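Aminoglycoside phosphotransferase (Alicyclobacillus acidocaldarius subsp. acidocaldarius, PDB 4PDY) probably transfers a phosphate group as a member of the kinase-like aminoglycoside phosphotransferase family, its natural substrate not being established. Local coordinates at residues Ser112-Asn117 against Pro121-Gln126; Leu232-Pro235 against Val239-Ile242; Leu224-Ser229 against Ala257-Arg262; His76-Glu79 against Lys84-Arg87; Phe134-Arg139 against Asp282-Ile287. All coordinates share one frame; numbering follows the deposited sequence. Where two conformers were deposited one is given.

Contact 1: residues Ser112-Asn117 against Pro121-Gln126; sequences SGQPAN and PEHVAQ. With HIS (histidine), chain B.
In the linker that joins the two lobes of this kinase-like fold, N117 and A116 meet H123 in the first turn of helix 121-137. The amide of N117 gives a nearly straight hydrogen bond to the ring: N117 N to H123 ND1 is 2.9 Å, with 172° at the hydrogen. The donor lies 22° out of the ring plane. ND1 is therefore the accepting nitrogen. CG of H123 stands anti to its carbonyl carbon and beside its backbone N (chi1 -73°), which turns the ring back toward the linker. At the ring edge A116 CA lies 3.7 Å from H123 ND1. N117 CB packs 3.6 Å from the same H123 ND1, while N117 OD1 turns off to G119 N.

Strand 114-115 of this linker borders a small antiparallel sheet, and its neighbour Y233 stacks on the H123 ring. A leucine in place of H123 would probably leave N117 N without its acceptor and let the turn into the helix shift. On the other side of the linker, G113 O is 2.9 Å from OXT of the bound histidine. P115 CD comes to 3.9 Å from that same ligand OXT.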
# COMPACT_ATOMS: atom_id res chain seq x y z
N SER A 112 10.69 16.61 4.94
CA SER A 112 9.68 17.65 4.97
C SER A 112 8.65 17.37 3.89
O SER A 112 8.99 17.11 2.74
CB SER A 112 10.31 19.03 4.72
OG SER A 112 11.27 19.34 5.71
N GLY A 113 7.39 17.43 4.27
CA GLY A 113 6.29 17.16 3.32
C GLY A 113 4.98 16.85 4.00
O GLY A 113 4.90 16.86 5.24
N GLN A 114 3.97 16.54 3.20
CA GLN A 114 2.66 16.22 3.70
C GLN A 114 2.27 14.86 3.16
O GLN A 114 2.71 14.48 2.09
CB GLN A 114 1.65 17.25 3.20
CG GLN A 114 1.45 17.16 1.71
CD GLN A 114 0.73 18.37 1.16
OE1 GLN A 114 1.36 19.29 0.64
NE2 GLN A 114 -0.58 18.38 1.30
N PRO A 115 1.43 14.14 3.90
CA PRO A 115 0.96 12.85 3.42
C PRO A 115 0.25 13.10 2.08
O PRO A 115 -0.51 14.06 1.95
CB PRO A 115 -0.02 12.41 4.51
CG PRO A 115 -0.45 13.67 5.19
CD PRO A 115 0.76 14.54 5.16
N ALA A 116 0.54 12.28 1.08
CA ALA A 116 -0.02 12.50 -0.25
C ALA A 116 -1.54 12.50 -0.21
O ALA A 116 -2.16 11.70 0.49
CB ALA A 116 0.45 11.42 -1.23
N ASN A 117 -2.12 13.41 -0.97
CA ASN A 117 -3.53 13.51 -1.14
C ASN A 117 -3.88 12.71 -2.39
O ASN A 117 -3.71 13.18 -3.50
CB ASN A 117 -3.93 14.97 -1.30
CG ASN A 117 -5.41 15.16 -1.43
OD1 ASN A 117 -6.16 14.20 -1.71
ND2 ASN A 117 -5.86 16.39 -1.22
N PRO A 121 -4.71 14.56 -8.70
CA PRO A 121 -3.90 13.93 -9.74
C PRO A 121 -2.40 14.16 -9.63
O PRO A 121 -1.61 13.28 -9.84
CB PRO A 121 -4.47 14.55 -11.02
CG PRO A 121 -5.92 14.76 -10.71
CD PRO A 121 -5.91 15.21 -9.27
N GLU A 122 -2.00 15.37 -9.24
CA GLU A 122 -0.60 15.66 -9.10
C GLU A 122 0.09 14.76 -8.06
O GLU A 122 1.24 14.34 -8.23
CB GLU A 122 -0.46 17.15 -8.71
CG GLU A 122 0.90 17.59 -8.19
CD GLU A 122 2.04 17.37 -9.16
OE1 GLU A 122 1.77 17.12 -10.37
OE2 GLU A 122 3.22 17.44 -8.72
N HIS A 123 -0.59 14.55 -6.94
CA HIS A 123 -0.02 13.75 -5.87
C HIS A 123 0.01 12.27 -6.26
O HIS A 123 0.97 11.57 -5.98
CB HIS A 123 -0.81 13.92 -4.58
CG HIS A 123 -0.61 15.24 -3.92
ND1 HIS A 123 -0.62 15.38 -2.55
CD2 HIS A 123 -0.38 16.47 -4.43
CE1 HIS A 123 -0.43 16.65 -2.24
NE2 HIS A 123 -0.29 17.33 -3.36
N VAL A 124 -1.05 11.82 -6.92
CA VAL A 124 -1.06 10.45 -7.45
C VAL A 124 0.03 10.25 -8.50
O VAL A 124 0.76 9.24 -8.48
CB VAL A 124 -2.44 10.13 -8.03
CG1 VAL A 124 -2.42 8.75 -8.70
CG2 VAL A 124 -3.50 10.13 -6.96
N ALA A 125 0.20 11.25 -9.35
CA ALA A 125 1.22 11.20 -10.40
C ALA A 125 2.60 10.96 -9.78
O ALA A 125 3.39 10.15 -10.23
CB ALA A 125 1.23 12.52 -11.18
N GLN A 126 2.92 11.79 -8.78
CA GLN A 126 4.24 11.72 -8.17
C GLN A 126 4.46 10.45 -7.33
O GLN A 126 5.57 9.95 -7.28
CB GLN A 126 4.57 13.01 -7.39
CG GLN A 126 4.77 14.20 -8.33
CD GLN A 126 5.85 13.93 -9.37
OE1 GLN A 126 6.94 13.46 -9.06
NE2 GLN A 126 5.51 14.17 -10.64
N HIS B . 7.27 14.89 7.24
CA HIS B . 6.36 13.79 7.53
C HIS B . 4.98 14.36 7.86
O HIS B . 4.62 14.53 8.97
CB HIS B . 6.85 12.93 8.70
CG HIS B . 8.09 12.13 8.42
ND1 HIS B . 8.20 10.80 8.77
CD2 HIS B . 9.28 12.48 7.86
CE1 HIS B . 9.40 10.36 8.42
NE2 HIS B . 10.07 11.35 7.86
OXT HIS B . 4.19 14.66 6.96

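Contact 2: residues Leu232-Pro235 against Val239-Ile242; sequences LYTP and VVLI. With HIS (histidine), chain B.
L232 and V240 form an antiparallel hydrogen-bonded pair. L232 N gives a bond of 2.9 Å to V240 O, and V240 N returns one of equal length to L232 O. Both are close to straight, at 164° and 165° at the hydrogen. L232 O also takes a CA-H...O contact from V239 CA at 3.2 Å. One step along, Y233 and V239 are a non-hydrogen-bonded pair. V239 CG2 meets the edge of the Y233 ring at CD1, 3.8 Å away, and the two side chains cross at about a right angle. Past the strand end, T234 CG2 rests on V240 CG2 at 3.7 Å.

L232 and I242 reach the ligand. L232 CD1 sits 3.7 Å from CA of the bound histidine. I242 CD1 lies 3.7 Å from ND1 of its imidazole. I242 CG1 takes the tight site between its own backbone N and carbonyl carbon (chi1 65°), which sends CD1 to the ring. L232 CD1 and I242 CG2 are 4.1 Å apart, so the two pocket residues touch. With an alanine at L232 the methyls facing the histidine are gone, which would probably leave a gap beside the ligand and I242 CG2 without this neighbour.

Further out, this beta hairpin, 231-233 with 239-241, is fixed on its Y233 and V239 face by helix 121-137. There Y233 OH bonds to E122 and the V239 side chain packs on Q126 and T127. In chemical terms, L232 and I242 give the ligand an aliphatic wall of van der Waals contacts, while a polar grip comes from V111 O.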
# COMPACT_ATOMS: atom_id res chain seq x y z
N LEU A 232 5.22 10.80 1.10
CA LEU A 232 5.29 12.20 1.51
C LEU A 232 5.50 13.10 0.29
O LEU A 232 6.50 12.98 -0.42
CB LEU A 232 6.45 12.36 2.47
CG LEU A 232 6.30 11.56 3.76
CD1 LEU A 232 7.50 11.79 4.64
CD2 LEU A 232 5.01 11.91 4.49
N TYR A 233 4.53 13.97 0.03
CA TYR A 233 4.60 14.94 -1.06
C TYR A 233 5.34 16.17 -0.51
O TYR A 233 4.91 16.80 0.47
CB TYR A 233 3.21 15.32 -1.53
CG TYR A 233 3.20 16.12 -2.80
CD1 TYR A 233 3.20 15.49 -4.04
CD2 TYR A 233 3.22 17.51 -2.77
CE1 TYR A 233 3.21 16.21 -5.21
CE2 TYR A 233 3.25 18.24 -3.92
CZ TYR A 233 3.23 17.60 -5.16
OH TYR A 233 3.25 18.34 -6.31
N THR A 234 6.48 16.46 -1.12
CA THR A 234 7.44 17.41 -0.57
C THR A 234 7.27 18.80 -1.18
O THR A 234 6.61 18.96 -2.21
CB THR A 234 8.89 16.98 -0.87
OG1 THR A 234 9.13 17.15 -2.26
CG2 THR A 234 9.17 15.55 -0.43
N PRO A 235 7.90 19.83 -0.57
CA PRO A 235 7.91 21.15 -1.18
C PRO A 235 8.58 21.23 -2.58
O PRO A 235 8.35 22.18 -3.31
CB PRO A 235 8.65 22.01 -0.14
CG PRO A 235 8.49 21.28 1.14
CD PRO A 235 8.48 19.83 0.78
N VAL A 239 7.37 12.81 -4.48
CA VAL A 239 6.97 11.95 -3.38
C VAL A 239 8.15 11.12 -2.90
O VAL A 239 8.82 10.43 -3.68
CB VAL A 239 5.78 11.05 -3.77
CG1 VAL A 239 5.59 9.92 -2.76
CG2 VAL A 239 4.52 11.88 -3.87
N VAL A 240 8.37 11.16 -1.59
CA VAL A 240 9.41 10.41 -0.93
C VAL A 240 8.74 9.33 -0.10
O VAL A 240 7.84 9.60 0.69
CB VAL A 240 10.30 11.34 -0.06
CG1 VAL A 240 11.28 10.53 0.74
CG2 VAL A 240 11.02 12.35 -0.93
N LEU A 241 9.17 8.10 -0.33
CA LEU A 241 8.63 6.99 0.41
C LEU A 241 9.32 6.80 1.75
O LEU A 241 10.53 6.96 1.86
CB LEU A 241 8.76 5.69 -0.38
CG LEU A 241 7.93 5.61 -1.65
CD1 LEU A 241 8.39 4.41 -2.48
CD2 LEU A 241 6.44 5.51 -1.37
N ILE A 242 8.54 6.42 2.73
CA ILE A 242 9.06 5.93 4.00
C ILE A 242 8.41 4.57 4.32
O ILE A 242 7.42 4.17 3.69
CB ILE A 242 8.87 6.93 5.14
CG1 ILE A 242 7.40 7.12 5.40
CG2 ILE A 242 9.54 8.27 4.77
CD1 ILE A 242 7.11 7.94 6.63
N HIS B . 7.27 14.89 7.24
CA HIS B . 6.36 13.79 7.53
C HIS B . 4.98 14.36 7.86
O HIS B . 4.62 14.53 8.97
CB HIS B . 6.85 12.93 8.70
CG HIS B . 8.09 12.13 8.42
ND1 HIS B . 8.20 10.80 8.77
CD2 HIS B . 9.28 12.48 7.86
CE1 HIS B . 9.40 10.36 8.42
NE2 HIS B . 10.07 11.35 7.86
OXT HIS B . 4.19 14.66 6.96

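Contact 3: residues Leu224-Ser229 against Ala257-Arg262; sequences LDVIPS and AHLLRR
The guanidinium of R262 carries I227 CG2 on one face, 3.9 Å above the plane and over its centre. At its edge, in the plane, lies water 1. The carbonyl O of V226 approaches obliquely, with V226 O 2.8 Å from R262 NH1. The water accepts from both segments, 2.9 Å from R262 NH1 and 3.0 Å from V226 N. R262 NH1 thus lies close to V226 O and reaches V226 N through the water. Its chain is extended from CG to NE (chi2 -175°, chi3 180°), which carries the group from helix 252-266 across to the loop. I227 CG2 stands beside its own backbone N, and from there it covers the guanidinium.

Beside this polar part, V226 points into the interface. Its CG1 meets L259 CD1 at 4.2 Å, and F118 packs on both side chains. V226 is the centre of an inverse gamma turn, with a weak bond of 3.0 Å from I227 N to D225 O.

The run from H223 through D225 to N230 fits the HxDxxxxN pattern of the catalytic loop in kinase-like phosphotransferases. Helix 252-266 backs this loop, and D255 of the helix binds L224 N. The chemistry implies that a cationic group is tied to the loop main chain through a water, with the V226 carbonyl close by and likely to feel its charge. V226 and L259 add an apolar contact beside it.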
# COMPACT_ATOMS: atom_id res chain seq x y z
N LEU A 224 4.57 -1.93 -1.21
CA LEU A 224 3.52 -2.73 -0.56
C LEU A 224 2.94 -2.15 0.73
O LEU A 224 2.26 -2.84 1.47
CB LEU A 224 3.96 -4.18 -0.35
CG LEU A 224 4.37 -4.90 -1.64
CD1 LEU A 224 4.85 -6.32 -1.37
CD2 LEU A 224 3.24 -4.90 -2.66
N ASP A 225 3.14 -0.84 0.95
CA ASP A 225 2.40 -0.17 2.02
C ASP A 225 2.09 1.25 1.57
O ASP A 225 2.47 2.26 2.21
CB ASP A 225 3.19 -0.21 3.32
CG ASP A 225 2.33 0.06 4.54
OD1 ASP A 225 1.08 0.08 4.43
OD2 ASP A 225 2.93 0.24 5.61
N VAL A 226 1.37 1.33 0.48
CA VAL A 226 1.12 2.56 -0.25
C VAL A 226 -0.10 3.25 0.32
O VAL A 226 -1.22 3.15 -0.19
CB VAL A 226 0.96 2.29 -1.75
CG1 VAL A 226 0.77 3.58 -2.52
CG2 VAL A 226 2.19 1.52 -2.26
N ILE A 227 0.16 3.97 1.42
CA ILE A 227 -0.85 4.73 2.14
C ILE A 227 -0.31 6.15 2.25
O ILE A 227 0.89 6.35 2.19
CB ILE A 227 -1.15 4.11 3.52
CG1 ILE A 227 0.10 4.05 4.41
CG2 ILE A 227 -1.75 2.72 3.31
CD1 ILE A 227 -0.17 3.56 5.82
N PRO A 228 -1.19 7.14 2.42
CA PRO A 228 -0.72 8.54 2.40
C PRO A 228 0.39 8.84 3.39
O PRO A 228 1.32 9.57 3.04
CB PRO A 228 -1.97 9.33 2.75
CG PRO A 228 -3.05 8.51 2.11
CD PRO A 228 -2.66 7.08 2.41
N SER A 229 0.31 8.29 4.59
CA SER A 229 1.33 8.58 5.58
C SER A 229 2.72 8.04 5.24
O SER A 229 3.68 8.47 5.87
CB SER A 229 0.91 8.10 6.96
OG SER A 229 0.62 6.73 6.99
N ALA A 257 -1.94 -1.25 -8.75
CA ALA A 257 -3.33 -1.50 -8.42
C ALA A 257 -3.69 -0.96 -7.03
O ALA A 257 -4.80 -0.50 -6.83
CB ALA A 257 -3.67 -2.99 -8.53
N HIS A 258 -2.80 -1.12 -6.07
CA HIS A 258 -3.09 -0.61 -4.71
C HIS A 258 -3.20 0.92 -4.67
O HIS A 258 -4.15 1.44 -4.09
CB HIS A 258 -2.08 -1.15 -3.69
CG HIS A 258 -2.09 -2.65 -3.58
ND1 HIS A 258 -0.98 -3.37 -3.20
CD2 HIS A 258 -3.05 -3.57 -3.85
CE1 HIS A 258 -1.27 -4.66 -3.20
NE2 HIS A 258 -2.53 -4.81 -3.57
N LEU A 259 -2.30 1.60 -5.35
CA LEU A 259 -2.41 3.05 -5.50
C LEU A 259 -3.71 3.42 -6.19
O LEU A 259 -4.44 4.32 -5.75
CB LEU A 259 -1.22 3.60 -6.27
CG LEU A 259 -1.27 5.12 -6.52
CD1 LEU A 259 -1.34 5.94 -5.23
CD2 LEU A 259 -0.08 5.53 -7.33
N LEU A 260 -4.02 2.73 -7.29
CA LEU A 260 -5.22 3.05 -8.02
C LEU A 260 -6.48 2.84 -7.19
O LEU A 260 -7.41 3.64 -7.23
CB LEU A 260 -5.29 2.23 -9.32
CG LEU A 260 -4.35 2.67 -10.44
CD1 LEU A 260 -4.15 1.58 -11.48
CD2 LEU A 260 -4.88 3.92 -11.14
N ARG A 261 -6.56 1.72 -6.47
CA ARG A 261 -7.78 1.44 -5.76
C ARG A 261 -8.03 2.51 -4.69
O ARG A 261 -9.13 3.01 -4.53
CB ARG A 261 -7.82 0.03 -5.16
CG ARG A 261 -9.25 -0.36 -4.86
CD ARG A 261 -9.43 -1.54 -3.93
NE ARG A 261 -8.78 -2.79 -4.30
CZ ARG A 261 -9.20 -3.70 -5.19
NH1 ARG A 261 -10.30 -3.55 -5.92
NH2 ARG A 261 -8.49 -4.81 -5.32
N ARG A 262 -6.98 2.82 -3.96
CA ARG A 262 -7.12 3.82 -2.89
C ARG A 262 -7.48 5.19 -3.46
O ARG A 262 -8.36 5.89 -2.91
CB ARG A 262 -5.82 3.89 -2.09
CG ARG A 262 -5.63 2.67 -1.20
CD ARG A 262 -4.41 2.74 -0.28
NE ARG A 262 -4.32 1.53 0.55
CZ ARG A 262 -3.39 0.57 0.44
NH1 ARG A 262 -2.38 0.64 -0.44
NH2 ARG A 262 -3.45 -0.48 1.26
O HOH W 1 -0.06 -1.11 -0.55

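Contact 4: residues His76-Glu79 against Lys84-Arg87; sequences HAQE and KFAR
Q78 reaches from the last turn of helix 64-79 toward F85 and R87. Its CB lies 4.3 Å from F85 CZ, approaching the ring obliquely. From there the chain runs straight, with CG anti to the backbone N (chi1 171°) and CD anti to CA (chi2 178°). This extension takes the amide past the phenyl ring to the guanidinium. At the tip, Q78 NE2 lies 3.4 Å from R87 NH2. Both are donors, so the pair is a close approach and not a bond. The amide and guanidinium planes stand 83° apart.

R87 has its own fixings. Its chain bends beyond CG and folds back over F85. R87 NE then sits 3.5 Å above the F85 ring plane, over its centre. The same NE gives a hydrogen bond of 2.9 Å to F85 O, which lies in the guanidinium plane. R87 NH1 is held by T83 O. These bonds fix the rotation of the guanidinium and keep one face of the phenyl ring covered. A thiocyanate ion, probably from the crystallisation liquor, lies about 4 Å from the R87 side chain. The F85 side chain also packs against F244.

The backbone of K84 pairs with L241, and that of R87 with E109. This is the loop from helix 64-79 to strand 88-89, and the helix probably corresponds to the C-helix of the kinase-like N-terminal lobe.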
# COMPACT_ATOMS: atom_id res chain seq x y z
N HIS A 76 21.23 -0.19 -2.96
CA HIS A 76 21.31 -0.65 -4.34
C HIS A 76 20.51 0.27 -5.28
O HIS A 76 21.01 0.74 -6.31
CB HIS A 76 20.81 -2.08 -4.46
CG HIS A 76 20.69 -2.52 -5.88
ND1 HIS A 76 21.71 -3.14 -6.55
CD2 HIS A 76 19.71 -2.32 -6.79
CE1 HIS A 76 21.35 -3.35 -7.81
NE2 HIS A 76 20.15 -2.85 -7.98
N ALA A 77 19.28 0.55 -4.89
CA ALA A 77 18.44 1.44 -5.66
C ALA A 77 19.13 2.81 -5.87
O ALA A 77 19.13 3.37 -6.96
CB ALA A 77 17.09 1.61 -4.98
N GLN A 78 19.74 3.30 -4.81
CA GLN A 78 20.44 4.57 -4.90
C GLN A 78 21.61 4.57 -5.90
O GLN A 78 21.82 5.57 -6.61
CB GLN A 78 20.97 4.91 -3.54
CG GLN A 78 21.89 6.09 -3.57
CD GLN A 78 22.31 6.40 -2.20
OE1 GLN A 78 22.95 5.55 -1.53
NE2 GLN A 78 21.92 7.56 -1.71
N GLU A 79 22.37 3.48 -5.93
CA GLU A 79 23.46 3.34 -6.92
C GLU A 79 22.92 3.33 -8.35
O GLU A 79 23.67 3.60 -9.29
CB GLU A 79 24.31 2.06 -6.67
CG GLU A 79 25.41 2.21 -5.62
CD GLU A 79 26.68 1.41 -5.94
OE1 GLU A 79 26.71 0.65 -6.94
OE2 GLU A 79 27.68 1.53 -5.18
N LYS A 84 14.15 8.64 -3.88
CA LYS A 84 12.85 8.93 -3.28
C LYS A 84 12.59 8.15 -2.00
O LYS A 84 11.57 7.48 -1.85
CB LYS A 84 11.71 8.67 -4.28
CG LYS A 84 11.89 9.35 -5.63
CD LYS A 84 11.73 10.87 -5.53
CE LYS A 84 11.95 11.55 -6.86
NZ LYS A 84 11.02 11.15 -7.95
N PHE A 85 13.53 8.29 -1.06
CA PHE A 85 13.42 7.59 0.21
C PHE A 85 14.13 8.39 1.31
O PHE A 85 15.11 9.09 1.05
CB PHE A 85 13.97 6.16 0.15
CG PHE A 85 15.45 6.08 -0.06
CD1 PHE A 85 16.02 6.34 -1.31
CD2 PHE A 85 16.28 5.69 0.97
CE1 PHE A 85 17.38 6.28 -1.48
CE2 PHE A 85 17.65 5.59 0.78
CZ PHE A 85 18.20 5.88 -0.44
N ALA A 86 13.63 8.20 2.52
CA ALA A 86 14.26 8.80 3.69
C ALA A 86 15.55 8.05 4.00
O ALA A 86 15.60 6.84 4.04
CB ALA A 86 13.34 8.76 4.88
N ARG A 87 16.61 8.79 4.24
CA ARG A 87 17.93 8.24 4.41
C ARG A 87 18.20 7.76 5.82
O ARG A 87 18.01 8.51 6.80
CB ARG A 87 18.98 9.26 3.99
CG ARG A 87 18.77 9.85 2.62
CD ARG A 87 18.61 8.78 1.53
NE ARG A 87 17.94 9.36 0.34
CZ ARG A 87 18.56 9.98 -0.65
NH1 ARG A 87 17.84 10.53 -1.60
NH2 ARG A 87 19.88 10.10 -0.67

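Contact 5: residues Phe134-Arg139 against Asp282-Ile287; sequences FHEATR and DAVRNI
E136 and V284 make the tight part of this contact. E136 CB lies 3.7 Å from V284 CG1. The two side chains lie alongside, running opposite ways. V284 also packs on Y129, A132 and Q133, so it fits against more than one turn of helix 121-137.

This is where the C-terminal ends of helices 121-137 and 271-284 come together, in the larger lobe of the kinase-like fold. The chain bends away after each helix, and R139 and R285 meet there.

The other side is polar and more open to solvent, with R285 exposed and a water between the segments. R139 NH2 lies only 3.0 Å from R285 NE, two donors of like charge. R139 CZ sits over one face of the R285 guanidinium, toward its rim, with the planes 56° apart. R139 turns at chi3 (-82°) to get there. E136 probably eases the repulsion: its OE1 makes a long salt bridge of 4.0 Å to R139 NE and lies 4.6 Å from R285 NE, near but not in contact. Water 2 donates to V284 O at 2.9 Å and to E136 OE2 at 3.3 Å, and accepts a weak bond from R285 NH1.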
# COMPACT_ATOMS: atom_id res chain seq x y z
N PHE A 134 11.27 3.10 -7.89
CA PHE A 134 11.75 2.10 -6.93
C PHE A 134 11.79 0.70 -7.55
O PHE A 134 12.77 -0.02 -7.39
CB PHE A 134 10.86 2.12 -5.68
CG PHE A 134 11.23 1.08 -4.65
CD1 PHE A 134 12.48 1.08 -4.05
CD2 PHE A 134 10.33 0.11 -4.27
CE1 PHE A 134 12.81 0.13 -3.11
CE2 PHE A 134 10.64 -0.83 -3.32
CZ PHE A 134 11.90 -0.84 -2.76
N HIS A 135 10.74 0.37 -8.28
CA HIS A 135 10.65 -0.95 -8.89
C HIS A 135 11.75 -1.13 -9.92
O HIS A 135 12.42 -2.16 -9.95
CB HIS A 135 9.28 -1.14 -9.51
CG HIS A 135 8.97 -2.56 -9.85
ND1 HIS A 135 8.43 -3.44 -8.94
CD2 HIS A 135 9.16 -3.26 -10.99
CE1 HIS A 135 8.29 -4.62 -9.51
NE2 HIS A 135 8.72 -4.54 -10.75
N GLU A 136 11.98 -0.10 -10.73
CA GLU A 136 13.00 -0.15 -11.77
C GLU A 136 14.40 -0.25 -11.17
O GLU A 136 15.24 -1.03 -11.62
CB GLU A 136 12.88 1.08 -12.67
CG GLU A 136 13.91 1.17 -13.79
CD GLU A 136 13.66 0.20 -14.94
OE1 GLU A 136 12.62 -0.49 -14.96
OE2 GLU A 136 14.51 0.14 -15.85
N ALA A 137 14.66 0.59 -10.15
CA ALA A 137 15.99 0.64 -9.53
C ALA A 137 16.37 -0.61 -8.76
O ALA A 137 17.52 -0.75 -8.37
CB ALA A 137 16.09 1.86 -8.60
N THR A 138 15.39 -1.48 -8.50
CA THR A 138 15.63 -2.71 -7.74
C THR A 138 15.50 -3.98 -8.58
O THR A 138 15.51 -5.09 -8.04
CB THR A 138 14.71 -2.80 -6.52
OG1 THR A 138 13.34 -2.69 -6.92
CG2 THR A 138 15.03 -1.69 -5.52
N ARG A 139 15.38 -3.82 -9.89
CA ARG A 139 15.31 -4.97 -10.80
C ARG A 139 16.51 -5.87 -10.54
O ARG A 139 17.63 -5.41 -10.34
CB ARG A 139 15.36 -4.45 -12.24
CG ARG A 139 15.15 -5.47 -13.32
CD ARG A 139 14.93 -4.80 -14.68
NE ARG A 139 13.55 -4.34 -14.87
CZ ARG A 139 12.59 -5.02 -15.52
NH1 ARG A 139 12.85 -6.20 -16.07
NH2 ARG A 139 11.37 -4.52 -15.62
N ASP A 282 4.35 4.43 -16.76
CA ASP A 282 4.78 4.26 -18.14
C ASP A 282 6.05 5.04 -18.46
O ASP A 282 6.89 4.56 -19.21
CB ASP A 282 3.66 4.68 -19.09
CG ASP A 282 3.85 4.17 -20.49
OD1 ASP A 282 3.58 2.96 -20.74
OD2 ASP A 282 4.22 4.97 -21.34
N ALA A 283 6.19 6.23 -17.86
CA ALA A 283 7.36 7.08 -18.08
C ALA A 283 8.66 6.40 -17.63
O ALA A 283 9.71 6.59 -18.24
CB ALA A 283 7.19 8.40 -17.33
N VAL A 284 8.59 5.59 -16.59
CA VAL A 284 9.75 4.85 -16.12
C VAL A 284 9.99 3.59 -16.96
O VAL A 284 11.11 3.31 -17.37
CB VAL A 284 9.62 4.53 -14.61
CG1 VAL A 284 10.80 3.71 -14.13
CG2 VAL A 284 9.49 5.82 -13.81
N ARG A 285 8.93 2.84 -17.19
CA ARG A 285 8.96 1.64 -18.04
C ARG A 285 7.57 1.42 -18.59
O ARG A 285 6.61 1.43 -17.84
CB ARG A 285 9.45 0.43 -17.24
CG ARG A 285 9.54 -0.86 -18.05
CD ARG A 285 10.30 -1.94 -17.29
NE ARG A 285 10.49 -3.13 -18.12
CZ ARG A 285 11.40 -3.25 -19.09
NH1 ARG A 285 12.22 -2.25 -19.39
NH2 ARG A 285 11.47 -4.38 -19.77
N ASN A 286 7.50 1.19 -19.90
CA ASN A 286 6.26 0.89 -20.62
C ASN A 286 5.35 -0.06 -19.87
O ASN A 286 5.82 -1.07 -19.34
CB ASN A 286 6.61 0.24 -21.97
CG ASN A 286 5.38 -0.11 -22.81
OD1 ASN A 286 4.61 0.78 -23.19
ND2 ASN A 286 5.19 -1.39 -23.11
N ILE A 287 4.05 0.23 -19.85
CA ILE A 287 3.08 -0.72 -19.33
C ILE A 287 2.56 -1.58 -20.49
O ILE A 287 1.82 -1.08 -21.36
CB ILE A 287 1.88 -0.01 -18.70
CG1 ILE A 287 2.33 0.99 -17.62
CG2 ILE A 287 0.90 -1.00 -18.10
CD1 ILE A 287 1.20 1.90 -17.17
O HOH W 2 12.63 1.04 -18.36

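Contacts 1 and 2 share the three-stranded sheet and the bound histidine, with centres about 7 Å apart. Q114 O accepts from Y233 N at 2.8 Å. By its place between the lobes, this pocket probably corresponds to the nucleotide site of related kinases. Contact 3 includes the probable catalytic loop and touches both: A116 O packs 3.3 Å from P228 CB, and I242 CD1 is 3.5 Å from S229 O. Contact 4 joins the hairpin of contact 2 through L241 N and K84 O, 2.9 Å apart. Contact 5 lies about 19 Å from contact 1 and about 18 Å from contact 2, centre to centre. A77 CB and A137 CB, 3.8 Å apart, link it to contact 4.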